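Side-chain contacts in SusD superfamily protein (Parabacteroides distasonis, PDB 3OTN), which probably binds carbohydrate nutrients at the outer membrane, as a member of the SusD family: residues A[157-160]-A[161-165]; A[441-445]-A[446-450]. All blocks are in the same frame, centred on the assembly; numbering follows the deposited sequence.

Contact 1 (A[157-160]-A[161-165]); sequences KEIY and DEIII
One face of the Y160 ring carries CD1 of I164, offset toward the rim and 4.2 Å above the ring plane. Y201 of helix 187-202 meets the same ring edge-to-face, and its hydroxyl is hydrogen-bonded to D161 OD1. The carboxylates of E158 and E162 are the other flat groups. The two side chains run alongside each other in the same direction, and the carboxylate planes are only 15° apart. E158 OE1 and E162 OE2 are 4.0 Å apart. K138 forms a salt bridge with both residues, which would offset the repulsion of the two charges. On another side of the helix K157 reaches D161. The chain of K157 runs extended and bends only at its end (chi4 -61°), which turns NZ back to D161 OD2 at 2.8 Å. This salt bridge uses the syn lone pair of OD2. The apolar side is made of Y160 and the isoleucines. I159 CG2 touches I164 CD1 at 3.8 Å, and the two branches meet at a slant. I159 and I163 both rest on Y126 of helix 108-133, while I164 and I165 touch helix 187-202. The backbone changes pitch here. I159 O accepts from I163 N at 3.0 Å, with the donor above the carbonyl plane, and from I164 N, also at 3.0 Å, in that plane. Y160 O then takes I165 N, five residues on, at 2.9 Å. This is a pi-type turn within an amphipathic helix, 156-172, whose apolar side packs on neighbouring helices of the helical SusD-family fold.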
loop_
_atom_site.group_PDB
_atom_site.type_symbol
_atom_site.label_atom_id
_atom_site.label_comp_id
_atom_site.label_asym_id
_atom_site.label_seq_id
_atom_site.Cartn_x
_atom_site.Cartn_y
_atom_site.Cartn_z
ATOM N N LYS A 157 -1.824 16.864 -12.177
ATOM C CA LYS A 157 -3.198 17.386 -12.064
ATOM C C LYS A 157 -4.144 16.882 -13.161
ATOM O O LYS A 157 -5.298 16.533 -12.874
ATOM C CB LYS A 157 -3.222 18.921 -11.997
ATOM C CG LYS A 157 -4.590 19.469 -11.528
ATOM C CD LYS A 157 -4.521 20.989 -11.270
ATOM C CE LYS A 157 -5.806 21.529 -10.587
ATOM N NZ LYS A 157 -6.992 21.310 -11.434
ATOM N N GLU A 158 -3.645 16.788 -14.387
ATOM C CA GLU A 158 -4.426 16.234 -15.486
ATOM C C GLU A 158 -4.771 14.746 -15.295
ATOM O O GLU A 158 -5.876 14.325 -15.636
ATOM C CB GLU A 158 -3.733 16.457 -16.850
ATOM C CG GLU A 158 -3.597 17.931 -17.322
ATOM C CD GLU A 158 -2.874 18.056 -18.686
ATOM O OE1 GLU A 158 -2.773 17.036 -19.400
ATOM O OE2 GLU A 158 -2.413 19.165 -19.051
ATOM N N ILE A 159 -3.839 13.957 -14.771
ATOM C CA ILE A 159 -4.083 12.538 -14.547
ATOM C C ILE A 159 -5.219 12.403 -13.516
ATOM O O ILE A 159 -6.163 11.644 -13.724
ATOM C CB ILE A 159 -2.836 11.770 -14.036
ATOM C CG1 ILE A 159 -1.643 11.834 -15.014
ATOM C CG2 ILE A 159 -3.199 10.339 -13.679
ATOM C CD1 ILE A 159 -1.969 11.450 -16.475
ATOM N N TYR A 160 -5.138 13.159 -12.429
ATOM C CA TYR A 160 -6.219 13.178 -11.454
ATOM C C TYR A 160 -7.559 13.688 -12.047
ATOM O O TYR A 160 -8.587 13.027 -11.906
ATOM C CB TYR A 160 -5.876 14.038 -10.239
ATOM C CG TYR A 160 -5.041 13.437 -9.133
ATOM C CD1 TYR A 160 -5.630 12.818 -8.035
ATOM C CD2 TYR A 160 -3.667 13.598 -9.116
ATOM C CE1 TYR A 160 -4.839 12.307 -6.964
ATOM C CE2 TYR A 160 -2.889 13.086 -8.089
ATOM C CZ TYR A 160 -3.472 12.455 -7.013
ATOM O OH TYR A 160 -2.678 12.016 -6.000
ATOM N N ASP A 161 -7.535 14.841 -12.701
ATOM C CA ASP A 161 -8.788 15.479 -13.142
ATOM C C ASP A 161 -9.456 14.776 -14.331
ATOM O O ASP A 161 -10.672 14.845 -14.472
ATOM C CB ASP A 161 -8.554 16.939 -13.556
ATOM C CG ASP A 161 -8.167 17.844 -12.404
ATOM O OD1 ASP A 161 -8.308 17.460 -11.236
ATOM O OD2 ASP A 161 -7.724 18.959 -12.703
ATOM N N GLU A 162 -8.659 14.179 -15.211
ATOM C CA GLU A 162 -9.171 13.549 -16.428
ATOM C C GLU A 162 -9.336 12.050 -16.346
ATOM O O GLU A 162 -10.182 11.488 -17.054
ATOM C CB GLU A 162 -8.283 13.918 -17.640
ATOM C CG GLU A 162 -8.293 15.411 -17.966
ATOM C CD GLU A 162 -7.318 15.843 -19.063
ATOM O OE1 GLU A 162 -7.142 15.091 -20.051
ATOM O OE2 GLU A 162 -6.748 16.958 -18.940
ATOM N N ILE A 163 -8.549 11.382 -15.514
ATOM C CA ILE A 163 -8.617 9.929 -15.434
ATOM C C ILE A 163 -9.100 9.451 -14.077
ATOM O O ILE A 163 -10.176 8.887 -13.960
ATOM C CB ILE A 163 -7.278 9.230 -15.768
ATOM C CG1 ILE A 163 -6.763 9.715 -17.129
ATOM C CG2 ILE A 163 -7.493 7.663 -15.780
ATOM C CD1 ILE A 163 -5.468 8.996 -17.589
ATOM N N ILE A 164 -8.300 9.680 -13.047
ATOM C CA ILE A 164 -8.539 9.072 -11.750
ATOM C C ILE A 164 -9.915 9.454 -11.183
ATOM O O ILE A 164 -10.707 8.582 -10.854
ATOM C CB ILE A 164 -7.427 9.419 -10.757
ATOM C CG1 ILE A 164 -6.061 8.906 -11.244
ATOM C CG2 ILE A 164 -7.727 8.871 -9.367
ATOM C CD1 ILE A 164 -4.877 9.371 -10.364
ATOM N N ILE A 165 -10.190 10.751 -11.066
ATOM C CA ILE A 165 -11.432 11.203 -10.426
ATOM C C ILE A 165 -12.666 10.845 -11.262
ATOM O O ILE A 165 -13.606 10.247 -10.715
ATOM C CB ILE A 165 -11.362 12.669 -9.998
ATOM C CG1 ILE A 165 -10.332 12.804 -8.860
ATOM C CG2 ILE A 165 -12.731 13.201 -9.593
ATOM C CD1 ILE A 165 -9.871 14.291 -8.593
#

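Contact 2 (A[441-445]-A[446-450]); sequences EYVDF and IGYKT
The first torsions of V443 and Y448 turn V443 CG2 and Y448 CD1 towards each other. In V443 the CG2 methyl is flanked by the main-chain N and C. Y448 has CG anti to its own N (chi1 177°), and its CD1 comes within 3.7 Å of V443 CG2. The methyl approaches the ring obliquely. The motif is a type II beta turn from F445 to Y448, placed directly after strand 442-444. That strand pairs antiparallel with strand 433-435, and V443 and F445 keep backbone hydrogen bonds to I434 and R432 on that side of the hairpin. I446 and G447 occupy the turn corners. G447 has a positive phi (108°), natural for the glycine at the third position of a type II turn. The first bond of the F445 side chain leads away from 446-450. The amide N of I446, the next residue, still lies at the edge of the F445 ring, near its plane. The rings of F445 and Y448 both meet Y456, that of Y448 edge-to-face, and both side chains touch I434. These two aromatic residues are buried, while D444, I446 and G447 are exposed. D444 places its carboxylate in a salt bridge with K433. Y448 CB also packs against the turn, 3.4 Å from F445 O. The turn is closed by Y448 N, which donates to F445 O at 3.0 Å. The hydrogen bond is fairly straight, but the donor stands 55° out of the F445 carbonyl plane.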
loop_
_atom_site.group_PDB
_atom_site.type_symbol
_atom_site.label_atom_id
_atom_site.label_comp_id
_atom_site.label_asym_id
_atom_site.label_seq_id
_atom_site.Cartn_x
_atom_site.Cartn_y
_atom_site.Cartn_z
ATOM N N GLU A 441 8.193 14.533 16.947
ATOM C CA GLU A 441 7.738 15.726 16.247
ATOM C C GLU A 441 7.681 15.493 14.749
ATOM O O GLU A 441 8.470 14.727 14.203
ATOM C CB GLU A 441 8.657 16.914 16.572
ATOM C CG GLU A 441 8.664 17.237 18.050
ATOM C CD GLU A 441 9.492 18.449 18.393
ATOM O OE1 GLU A 441 10.212 18.960 17.499
ATOM O OE2 GLU A 441 9.426 18.872 19.569
ATOM N N TYR A 442 6.744 16.175 14.092
ATOM C CA TYR A 442 6.604 16.126 12.661
ATOM C C TYR A 442 7.476 17.231 12.081
ATOM O O TYR A 442 7.219 18.412 12.301
ATOM C CB TYR A 442 5.110 16.181 12.248
ATOM C CG TYR A 442 4.446 14.858 12.557
ATOM C CD1 TYR A 442 4.429 13.818 11.612
ATOM C CD2 TYR A 442 3.912 14.604 13.824
ATOM C CE1 TYR A 442 3.886 12.610 11.915
ATOM C CE2 TYR A 442 3.375 13.373 14.143
ATOM C CZ TYR A 442 3.361 12.383 13.189
ATOM O OH TYR A 442 2.843 11.173 13.486
ATOM N N VAL A 443 8.551 16.843 11.397
ATOM C CA VAL A 443 9.515 17.802 10.858
ATOM C C VAL A 443 9.328 17.859 9.345
ATOM O O VAL A 443 8.757 16.951 8.758
ATOM C CB VAL A 443 10.975 17.456 11.254
ATOM C CG1 VAL A 443 11.084 17.220 12.757
ATOM C CG2 VAL A 443 11.457 16.220 10.545
ATOM N N ASP A 444 9.785 18.938 8.712
ATOM C CA ASP A 444 9.635 19.059 7.281
ATOM C C ASP A 444 10.421 17.983 6.572
ATOM O O ASP A 444 11.558 17.670 6.958
ATOM C CB ASP A 444 10.093 20.421 6.781
ATOM C CG ASP A 444 9.155 21.526 7.181
ATOM O OD1 ASP A 444 8.027 21.239 7.656
ATOM O OD2 ASP A 444 9.567 22.681 7.010
ATOM N N PHE A 445 9.793 17.414 5.541
ATOM C CA PHE A 445 10.435 16.420 4.691
ATOM C C PHE A 445 11.741 16.991 4.147
ATOM O O PHE A 445 12.772 16.346 4.275
ATOM C CB PHE A 445 9.474 16.045 3.570
ATOM C CG PHE A 445 9.985 14.990 2.608
ATOM C CD1 PHE A 445 10.949 15.286 1.651
ATOM C CD2 PHE A 445 9.373 13.743 2.557
ATOM C CE1 PHE A 445 11.353 14.331 0.731
ATOM C CE2 PHE A 445 9.757 12.806 1.640
ATOM C CZ PHE A 445 10.764 13.101 0.720
ATOM N N ILE A 446 11.682 18.192 3.553
ATOM C CA ILE A 446 12.851 18.836 2.939
ATOM C C ILE A 446 13.705 19.387 4.095
ATOM O O ILE A 446 13.281 20.276 4.822
ATOM C CB ILE A 446 12.442 19.960 1.945
ATOM C CG1 ILE A 446 11.702 19.374 0.730
ATOM C CG2 ILE A 446 13.685 20.755 1.433
ATOM C CD1 ILE A 446 10.987 20.431 -0.100
ATOM N N GLY A 447 14.883 18.819 4.293
ATOM C CA GLY A 447 15.693 19.071 5.482
ATOM C C GLY A 447 15.763 17.916 6.474
ATOM O O GLY A 447 16.663 17.914 7.321
ATOM N N TYR A 448 14.869 16.918 6.397
ATOM C CA TYR A 448 14.972 15.752 7.316
ATOM C C TYR A 448 16.338 15.049 7.198
ATOM O O TYR A 448 16.792 14.758 6.081
ATOM C CB TYR A 448 13.882 14.724 7.046
ATOM C CG TYR A 448 13.961 13.473 7.901
ATOM C CD1 TYR A 448 13.699 13.520 9.273
ATOM C CD2 TYR A 448 14.263 12.223 7.321
ATOM C CE1 TYR A 448 13.766 12.365 10.068
ATOM C CE2 TYR A 448 14.328 11.042 8.098
ATOM C CZ TYR A 448 14.076 11.125 9.463
ATOM O OH TYR A 448 14.134 9.974 10.206
ATOM N N LYS A 449 16.965 14.783 8.347
ATOM C CA LYS A 449 18.240 14.050 8.438
ATOM C C LYS A 449 17.969 12.639 8.936
ATOM O O LYS A 449 17.311 12.448 9.977
ATOM C CB LYS A 449 19.194 14.727 9.391
ATOM C CG LYS A 449 20.637 14.224 9.284
ATOM C CD LYS A 449 21.617 15.155 10.024
ATOM C CE LYS A 449 21.382 15.130 11.540
ATOM N NZ LYS A 449 22.408 15.896 12.327
ATOM N N THR A 450 18.465 11.640 8.208
ATOM C CA THR A 450 18.123 10.254 8.533
ATOM C C THR A 450 19.056 9.769 9.621
ATOM O O THR A 450 20.039 10.449 9.949
ATOM C CB THR A 450 18.269 9.307 7.335
ATOM O OG1 THR A 450 19.646 9.257 6.945
ATOM C CG2 THR A 450 17.422 9.764 6.174
#

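How the contacts relate
Contacts 1 and 2 are separate local features of one chain. Their centres are 29 Å apart and their nearest atoms about 15 Å apart, so they do not touch. Contact 1 comes first along the chain and closes before contact 2 opens. Their centres lie about 20 Å and 22 Å from the chain centre. Contact 1 has four charged side chains beside its buried apolar residues. Contact 2 has a single charged residue among those that touch, D444. The first arrangement runs along helix 156-172. The second goes round the turn that follows the hairpin of strands 433-435 and 442-444.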